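Local atomic coordinates of similar to N-acetyltransferase (Staphylococcus aureus subsp. aureus, PDB entry 4MBU), a protein that probably transfers an acetyl group from acetyl-coenzyme A to an amine of its acceptor substrate, as Gcn5-related N-acetyltransferases do. Residues K34-T37 with I38-I42; I130-H133 with Q134-N137; R74-P77 with A78-Y81; R105-V108 with E109-K113. All blocks are in the same frame, centred on the assembly; numbering follows the deposited sequence.

From the N terminus, contact 1 (34-37 with 38-42) comes first, where the loop after helix 13-26 turns into helix 38-50. Contact 3 (74-77 with 78-81) lies in the loop that joins antiparallel strands 63-72 and 82-89. Contact 4 (105-108 with 109-113) forms the last turns of helix 98-112, which crosses from strand 82-89 to the parallel strand 117-123, and contact 2 (130-133 with 134-137) ends helix 127-135. All four are local and in series; none nests within or crosses another. Contacts 2 and 4 touch, Phe136 CD1 lying 3.8 Å from Ile107 CD1, whereas contacts 1 and 2 sit on opposite sides of the chain's centre.

Contact 1: K34-T37 with I38-I42; sequences KPQT and IDERI
Ile38 follows Thr37 and opens the helix, its CB directed away from the residues before it. Glu40 then turns back to make a capping box with Thr37. Its OE1 takes the Thr37 N-H in a short, nearly straight bond (2.8 Å, 171°), met almost along the C-O axis. In return Thr37 OG1 accepts weakly from Glu40 N at 3.3 Å. Threonine suits the N-cap because its hydroxyl, set between backbone N and carbonyl carbon (chi1 65°), can face an amide of the first turn that has no carbonyl before it; glutamate three residues on is long enough to complete the exchange. A water lies within hydrogen-bonding distance of both Glu40 OE1 and Pro35 O. Arg41 closes the first regular turn through its N-H to Thr37 O (3.1 Å), while its chain, bent at chi2 and chi3, brings the guanidinium round to Gln36. There NE and NH2 grip the single atom Gln36 OE1, each at 2.7 Å, and the amide stands almost perpendicular to the guanidinium (81°). Neither bond is straight, as expected when two donors share one oxygen. The extended Gln36 chain carries its CG past Glu40 OE1 at 3.5 Å. Behind this corner lies helix 13-26: Gln36 packs on Leu17 and Tyr20, its backbone N bonds Asn21 OD1, and Arg41 makes cation-pi contacts with Tyr20 and with Trp44 of helix 38-50.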
# COMPACT_ATOMS: atom_id res chain seq x y z
N LYS A 34 1.39 26.91 9.44
CA LYS A 34 2.11 28.18 9.50
C LYS A 34 3.62 28.01 9.33
O LYS A 34 4.20 27.07 9.88
CB LYS A 34 1.86 28.87 10.85
CG LYS A 34 0.45 29.40 11.05
CD LYS A 34 0.27 29.90 12.49
CE LYS A 34 -1.18 30.29 12.80
NZ LYS A 34 -1.57 31.61 12.22
N PRO A 35 4.26 28.93 8.60
CA PRO A 35 5.72 28.90 8.44
C PRO A 35 6.40 28.94 9.80
O PRO A 35 5.90 29.59 10.73
CB PRO A 35 6.02 30.19 7.67
CG PRO A 35 4.75 30.51 6.95
CD PRO A 35 3.64 30.06 7.87
N GLN A 36 7.51 28.22 9.93
CA GLN A 36 8.29 28.19 11.16
C GLN A 36 9.15 29.44 11.22
O GLN A 36 9.53 30.00 10.18
CB GLN A 36 9.18 26.94 11.16
CG GLN A 36 9.93 26.68 12.46
CD GLN A 36 10.78 25.42 12.40
OE1 GLN A 36 11.54 25.22 11.45
NE2 GLN A 36 10.65 24.56 13.41
N THR A 37 9.47 29.90 12.43
CA THR A 37 10.33 31.07 12.60
C THR A 37 11.79 30.63 12.78
O THR A 37 12.07 29.47 13.07
CB THR A 37 9.91 31.94 13.80
OG1 THR A 37 10.08 31.19 15.01
CG2 THR A 37 8.45 32.37 13.66
N ILE A 38 12.71 31.57 12.64
CA ILE A 38 14.13 31.24 12.77
C ILE A 38 14.51 30.86 14.21
O ILE A 38 15.39 30.02 14.43
CB ILE A 38 15.03 32.37 12.20
CG1 ILE A 38 16.51 32.02 12.35
CG2 ILE A 38 14.67 33.71 12.85
CD1 ILE A 38 16.95 30.84 11.48
N ASP A 39 13.83 31.46 15.20
CA ASP A 39 14.07 31.11 16.60
C ASP A 39 13.61 29.70 16.93
O ASP A 39 14.25 28.97 17.69
CB ASP A 39 13.38 32.11 17.53
CG ASP A 39 13.91 33.53 17.39
OD1 ASP A 39 15.00 33.71 16.82
OD2 ASP A 39 13.22 34.46 17.87
N GLU A 40 12.47 29.31 16.36
CA GLU A 40 11.96 27.96 16.52
C GLU A 40 12.94 26.95 15.93
O GLU A 40 13.24 25.92 16.53
CB GLU A 40 10.57 27.83 15.88
CG GLU A 40 9.44 28.43 16.72
CD GLU A 40 8.19 28.72 15.91
OE1 GLU A 40 8.27 28.82 14.67
OE2 GLU A 40 7.11 28.87 16.53
N ARG A 41 13.48 27.29 14.76
CA ARG A 41 14.44 26.43 14.09
C ARG A 41 15.75 26.33 14.89
O ARG A 41 16.34 25.24 15.01
CB ARG A 41 14.67 26.90 12.65
CG ARG A 41 15.66 26.08 11.84
CD ARG A 41 15.35 24.59 11.84
NE ARG A 41 14.02 24.25 11.33
CZ ARG A 41 13.65 23.01 10.99
NH1 ARG A 41 14.51 22.01 11.09
NH2 ARG A 41 12.42 22.78 10.55
N ILE A 42 16.18 27.44 15.48
CA ILE A 42 17.40 27.45 16.29
C ILE A 42 17.21 26.62 17.56
O ILE A 42 18.11 25.88 17.98
CB ILE A 42 17.86 28.88 16.62
CG1 ILE A 42 18.33 29.59 15.34
CG2 ILE A 42 19.00 28.87 17.63
CD1 ILE A 42 18.42 31.11 15.47
O HOH W 1 5.35 29.09 13.72

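Contact 2: I130-H133 with Q134-N137; sequences IKLH and QKFN
Gln134 lies alongside Ile130, one helical turn earlier, both side chains pointing the same way. Its CB rests 3.6 Å from Ile130 O, the carbonyl that also receives the Gln134 N-H (2.9 Å, 171°). CG comes closer to that oxygen, at 3.3 Å, because chi1 of -69° sets it beside the backbone N and back along the helix. From there the chain runs out extended: CD passes the Ile130 CG2 methyl at 4.1 Å, and OE1 approaches Lys131 CA. The amide tip leaves the helix, NE2 bonding His140 O of the second subunit and a phosphate ion, probably from the crystallisation liquor. On another face, Leu132 CD1 packs against Phe136 CE2 at 3.8 Å, and Leu132 O lies at the edge of the Phe136 ring, in its plane. Both side chains also touch helix 98-112, at Ala99, Ser100 and Leu103. The helix unwinds at Phe136, whose N-H makes only weak bonds to Leu132 O and His133 O. Asn137, with positive phi, is the C-prime residue of a Schellman motif: its N-H bonds Gln134 O at 2.9 Å and Phe138 N bonds His133 O; asparagine tolerates this backbone well. Lys139 of the second subunit donates to both Gln134 O and Asn137 OD1. Chemically, the apolar pair joins this helix end to its own subunit, while polar groups address the neighbour, whose lysine charge probably interacts favourably with the partly negative C-terminal end of the helix.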
# COMPACT_ATOMS: atom_id res chain seq x y z
N ILE A 130 7.75 7.32 -1.31
CA ILE A 130 7.42 5.91 -1.15
C ILE A 130 8.33 5.03 -2.00
O ILE A 130 8.87 4.03 -1.53
CB ILE A 130 5.95 5.64 -1.51
CG1 ILE A 130 5.03 6.27 -0.45
CG2 ILE A 130 5.69 4.14 -1.66
CD1 ILE A 130 3.55 6.32 -0.85
N LYS A 131 8.49 5.41 -3.27
CA LYS A 131 9.39 4.67 -4.16
C LYS A 131 10.83 4.64 -3.63
O LYS A 131 11.52 3.61 -3.69
CB LYS A 131 9.36 5.30 -5.56
CG LYS A 131 10.42 4.74 -6.49
CD LYS A 131 10.50 5.55 -7.79
CE LYS A 131 10.89 4.65 -8.95
NZ LYS A 131 9.93 3.52 -9.09
N LEU A 132 11.28 5.77 -3.09
CA LEU A 132 12.65 5.86 -2.54
C LEU A 132 12.80 4.93 -1.35
O LEU A 132 13.84 4.29 -1.15
CB LEU A 132 12.95 7.29 -2.11
CG LEU A 132 14.28 7.46 -1.39
CD1 LEU A 132 15.43 7.23 -2.36
CD2 LEU A 132 14.38 8.83 -0.74
N HIS A 133 11.76 4.85 -0.54
CA HIS A 133 11.87 4.02 0.65
C HIS A 133 11.81 2.54 0.32
O HIS A 133 12.56 1.74 0.89
CB HIS A 133 10.83 4.44 1.69
CG HIS A 133 11.25 5.64 2.47
ND1 HIS A 133 11.18 6.92 1.95
CD2 HIS A 133 11.82 5.76 3.69
CE1 HIS A 133 11.65 7.78 2.85
NE2 HIS A 133 12.04 7.10 3.91
N GLN A 134 10.94 2.19 -0.62
CA GLN A 134 10.89 0.82 -1.12
C GLN A 134 12.26 0.42 -1.67
O GLN A 134 12.70 -0.71 -1.46
CB GLN A 134 9.83 0.68 -2.21
CG GLN A 134 8.39 0.79 -1.70
CD GLN A 134 7.38 0.59 -2.82
OE1 GLN A 134 7.49 1.22 -3.88
NE2 GLN A 134 6.40 -0.28 -2.60
N LYS A 135 12.92 1.34 -2.37
CA LYS A 135 14.26 1.06 -2.90
C LYS A 135 15.24 0.65 -1.80
O LYS A 135 16.07 -0.23 -2.02
CB LYS A 135 14.82 2.27 -3.67
CG LYS A 135 16.13 1.98 -4.41
CD LYS A 135 16.69 3.21 -5.16
CE LYS A 135 17.48 4.12 -4.23
NZ LYS A 135 18.30 5.16 -4.94
N PHE A 136 15.12 1.26 -0.62
CA PHE A 136 15.99 0.93 0.50
C PHE A 136 15.40 -0.17 1.39
O PHE A 136 15.80 -0.33 2.54
CB PHE A 136 16.30 2.18 1.33
CG PHE A 136 17.34 3.07 0.71
CD1 PHE A 136 18.67 2.96 1.08
CD2 PHE A 136 16.99 4.00 -0.27
CE1 PHE A 136 19.63 3.77 0.50
CE2 PHE A 136 17.95 4.81 -0.84
CZ PHE A 136 19.27 4.69 -0.46
N ASN A 137 14.42 -0.90 0.85
CA ASN A 137 13.84 -2.05 1.53
C ASN A 137 13.03 -1.75 2.80
O ASN A 137 12.94 -2.59 3.71
CB ASN A 137 14.93 -3.11 1.78
CG ASN A 137 15.61 -3.55 0.49
OD1 ASN A 137 14.93 -3.86 -0.51
ND2 ASN A 137 16.94 -3.57 0.49

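Contact 3: R74-P77 with A78-Y81; sequences RPWP and AYQY
Hydrogen bonding first joins Arg74 to Tyr79. Arg74 NE points at Tyr79 OH over 2.9 Å, nearly straight at 163°, with the oxygen at the guanidinium edge and almost in its plane. The two flat groups are steeply inclined, their planes 72° apart. Along the backbone, Tyr79 N donates to Trp76 O at 3.0 Å, approaching from above the carbonyl plane, and a weak bond follows from Gln80 N to Pro77 O. These bonds round off a tight turn in which Pro77 and Ala78 form a short 3-10 segment. Proline fits the start of that turn, as its ring fixes phi near the required value and it has no N-H to satisfy. A water receives a weak bond from Arg74 N and donates to Tyr79 O. Glu84 of the third subunit salt-bridges Arg74 NH2.

The remaining interactions are apolar or involve ring faces. Arg74 CB sits 3.6 Å above the Tyr79 ring centroid, a CH-pi contact. Arginine can serve both the face and the hydroxyl of the tyrosine: CB lies over the ring where the backbone puts it, and the bend at chi3 (76°) beyond it brings NE to the hydroxyl. Trp76 lies beside Tyr79, with CB 3.6 Å from CD1; within 74-77, its CZ3 lies over one guanidinium face, offset toward the rim. Tyr31 and Thr32 of the third subunit pack on Tyr79 and Trp76.

All this belongs to the connection between strands 63-72 and 82-89, where Tyr81 makes backbone hydrogen bonds to Arg116 and to Thr117 of strand 117-123.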
# COMPACT_ATOMS: atom_id res chain seq x y z
N ARG A 74 7.73 7.39 19.14
CA ARG A 74 6.66 7.63 20.12
C ARG A 74 7.31 7.82 21.48
O ARG A 74 8.32 7.17 21.78
CB ARG A 74 5.65 6.48 20.15
CG ARG A 74 4.56 6.62 19.09
CD ARG A 74 3.84 5.30 18.77
NE ARG A 74 2.88 4.89 19.80
CZ ARG A 74 1.66 5.40 19.94
NH1 ARG A 74 1.25 6.38 19.13
NH2 ARG A 74 0.86 4.95 20.90
N PRO A 75 6.76 8.72 22.30
CA PRO A 75 7.39 9.11 23.57
C PRO A 75 7.03 8.18 24.72
O PRO A 75 6.15 8.51 25.53
CB PRO A 75 6.83 10.52 23.83
CG PRO A 75 5.46 10.48 23.20
CD PRO A 75 5.54 9.51 22.03
N TRP A 76 7.71 7.04 24.79
CA TRP A 76 7.59 6.12 25.91
C TRP A 76 8.90 5.34 25.88
O TRP A 76 9.37 4.99 24.81
CB TRP A 76 6.40 5.15 25.74
CG TRP A 76 5.04 5.72 26.10
CD1 TRP A 76 4.46 5.76 27.34
CD2 TRP A 76 4.09 6.30 25.19
NE1 TRP A 76 3.21 6.33 27.26
CE2 TRP A 76 2.96 6.68 25.96
CE3 TRP A 76 4.08 6.55 23.82
CZ2 TRP A 76 1.84 7.29 25.39
CZ3 TRP A 76 2.96 7.16 23.25
CH2 TRP A 76 1.85 7.52 24.04
N PRO A 77 9.51 5.09 27.06
CA PRO A 77 10.82 4.44 27.16
C PRO A 77 11.00 3.14 26.37
O PRO A 77 12.10 2.88 25.88
CB PRO A 77 10.95 4.17 28.66
CG PRO A 77 10.19 5.30 29.29
CD PRO A 77 9.01 5.54 28.38
N ALA A 78 9.97 2.32 26.23
CA ALA A 78 10.13 1.05 25.51
C ALA A 78 10.25 1.19 23.99
O ALA A 78 10.50 0.19 23.30
CB ALA A 78 9.04 0.08 25.88
N TYR A 79 10.05 2.40 23.47
CA TYR A 79 10.28 2.67 22.04
C TYR A 79 11.73 3.07 21.78
O TYR A 79 12.04 3.61 20.71
CB TYR A 79 9.38 3.80 21.55
CG TYR A 79 7.91 3.47 21.46
CD1 TYR A 79 7.05 3.76 22.50
CD2 TYR A 79 7.38 2.87 20.32
CE1 TYR A 79 5.69 3.47 22.42
CE2 TYR A 79 6.04 2.57 20.22
CZ TYR A 79 5.21 2.88 21.28
OH TYR A 79 3.88 2.58 21.18
N GLN A 80 12.61 2.83 22.75
CA GLN A 80 13.96 3.40 22.66
C GLN A 80 14.78 2.89 21.49
O GLN A 80 15.67 3.59 21.01
CB GLN A 80 14.73 3.22 23.97
CG GLN A 80 15.05 1.78 24.30
CD GLN A 80 15.69 1.64 25.67
OE1 GLN A 80 15.32 0.78 26.48
NE2 GLN A 80 16.67 2.50 25.95
N TYR A 81 14.51 1.69 21.00
CA TYR A 81 15.27 1.22 19.84
C TYR A 81 14.63 1.62 18.50
O TYR A 81 15.10 1.22 17.43
CB TYR A 81 15.53 -0.28 19.92
CG TYR A 81 16.27 -0.66 21.18
CD1 TYR A 81 17.58 -0.27 21.37
CD2 TYR A 81 15.65 -1.40 22.17
CE1 TYR A 81 18.26 -0.61 22.53
CE2 TYR A 81 16.32 -1.75 23.33
CZ TYR A 81 17.62 -1.35 23.50
OH TYR A 81 18.30 -1.70 24.65
O HOH W 2 10.79 6.14 19.47

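Contact 4: R105-V108 with E109-K113; sequences RLIV and EAKAK
The Arg105 guanidinium turns its edge, rather than a face, to Glu109: OE1 lies near its plane, and so does Glu109 N. The carboxylate is inclined to it by 54°, and NH1 and NH2 reach it from the same face. NH1 meets OE1 on the anti side at 2.8 Å, somewhat out of the carboxylate plane, and makes the straighter bond. NH2 comes from farther above that plane and is longer, at 3.2 Å. An end-on grip thus falls on one oxygen. The other, OE2, forms a looser salt bridge with Lys113 NZ at 3.5 Å, so that Glu109 stands between two positive charges spaced one turn apart on either side of it. Long and flexible, Arg105 reaches forward and Lys113 back, each to a glutamate four residues away, and the bends at chi2, of Arg105 (66°) and of Glu109 (74°), swing the charged groups together.

These turns end helix 98-112, the helix of a beta-alpha-beta crossover between the parallel strands 82-89 and 117-123 in the GNAT sheet. The inward side suits small or apolar residues: Leu106 packs on Phe56, Ala68, Phe70, His85 and Ile87, while Ala110, with only a methyl, fits against Phe70 and Ile83.

Elsewhere on the helix Ile107 and Lys111 run side by side. Ile107 CG2 touches Lys111 CE at 3.6 Å, the lysine methylenes serving as an apolar partner before its NZ departs to Leu164 O. In the backbone, Lys111 N bonds Ile107 O at 2.9 Å, and Ala112 N reaches Val108 O at 3.0 Å.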
# COMPACT_ATOMS: atom_id res chain seq x y z
N ARG A 105 22.73 7.97 4.31
CA ARG A 105 23.51 8.44 5.46
C ARG A 105 22.78 8.26 6.79
O ARG A 105 23.37 7.83 7.80
CB ARG A 105 23.92 9.91 5.24
CG ARG A 105 24.80 10.50 6.33
CD ARG A 105 26.17 9.82 6.39
NE ARG A 105 26.99 10.36 7.48
CZ ARG A 105 26.95 9.92 8.73
NH1 ARG A 105 26.14 8.92 9.07
NH2 ARG A 105 27.72 10.48 9.66
N LEU A 106 21.47 8.54 6.79
CA LEU A 106 20.63 8.30 7.96
C LEU A 106 20.69 6.85 8.40
O LEU A 106 20.85 6.56 9.58
CB LEU A 106 19.16 8.66 7.68
CG LEU A 106 18.80 10.14 7.57
CD1 LEU A 106 17.33 10.30 7.13
CD2 LEU A 106 19.06 10.85 8.90
N ILE A 107 20.56 5.93 7.44
CA ILE A 107 20.60 4.51 7.75
C ILE A 107 21.95 4.11 8.34
O ILE A 107 21.99 3.41 9.36
CB ILE A 107 20.27 3.62 6.52
CG1 ILE A 107 18.83 3.84 6.06
CG2 ILE A 107 20.45 2.14 6.85
CD1 ILE A 107 18.47 3.04 4.83
N VAL A 108 23.05 4.55 7.74
CA VAL A 108 24.35 4.20 8.32
C VAL A 108 24.49 4.73 9.76
O VAL A 108 25.00 4.03 10.65
CB VAL A 108 25.60 4.60 7.44
CG1 VAL A 108 25.39 4.21 5.96
CG2 VAL A 108 25.93 6.08 7.56
N GLU A 109 24.00 5.94 10.00
CA GLU A 109 24.06 6.49 11.36
C GLU A 109 23.19 5.70 12.33
O GLU A 109 23.59 5.43 13.47
CB GLU A 109 23.65 7.97 11.36
CG GLU A 109 23.98 8.70 12.64
CD GLU A 109 25.46 9.01 12.79
OE1 GLU A 109 26.25 8.66 11.88
OE2 GLU A 109 25.84 9.61 13.82
N ALA A 110 22.00 5.32 11.87
CA ALA A 110 21.05 4.55 12.69
C ALA A 110 21.63 3.21 13.09
O ALA A 110 21.48 2.77 14.25
CB ALA A 110 19.75 4.34 11.92
N LYS A 111 22.27 2.53 12.14
CA LYS A 111 22.91 1.26 12.43
C LYS A 111 24.07 1.46 13.40
O LYS A 111 24.23 0.68 14.34
CB LYS A 111 23.41 0.59 11.15
CG LYS A 111 22.31 0.09 10.21
CD LYS A 111 22.93 -0.57 8.98
CE LYS A 111 21.89 -1.00 7.95
NZ LYS A 111 21.32 -2.35 8.22
N ALA A 112 24.87 2.50 13.19
CA ALA A 112 26.04 2.72 14.06
C ALA A 112 25.66 3.04 15.52
O ALA A 112 26.42 2.77 16.45
CB ALA A 112 26.94 3.81 13.50
N LYS A 113 24.47 3.61 15.71
CA LYS A 113 24.00 3.93 17.05
C LYS A 113 23.16 2.81 17.66
O LYS A 113 22.61 2.97 18.75
CB LYS A 113 23.25 5.26 17.04
CG LYS A 113 24.13 6.47 16.70
CD LYS A 113 23.32 7.77 16.66
CE LYS A 113 23.95 8.84 17.55
NZ LYS A 113 25.40 9.03 17.25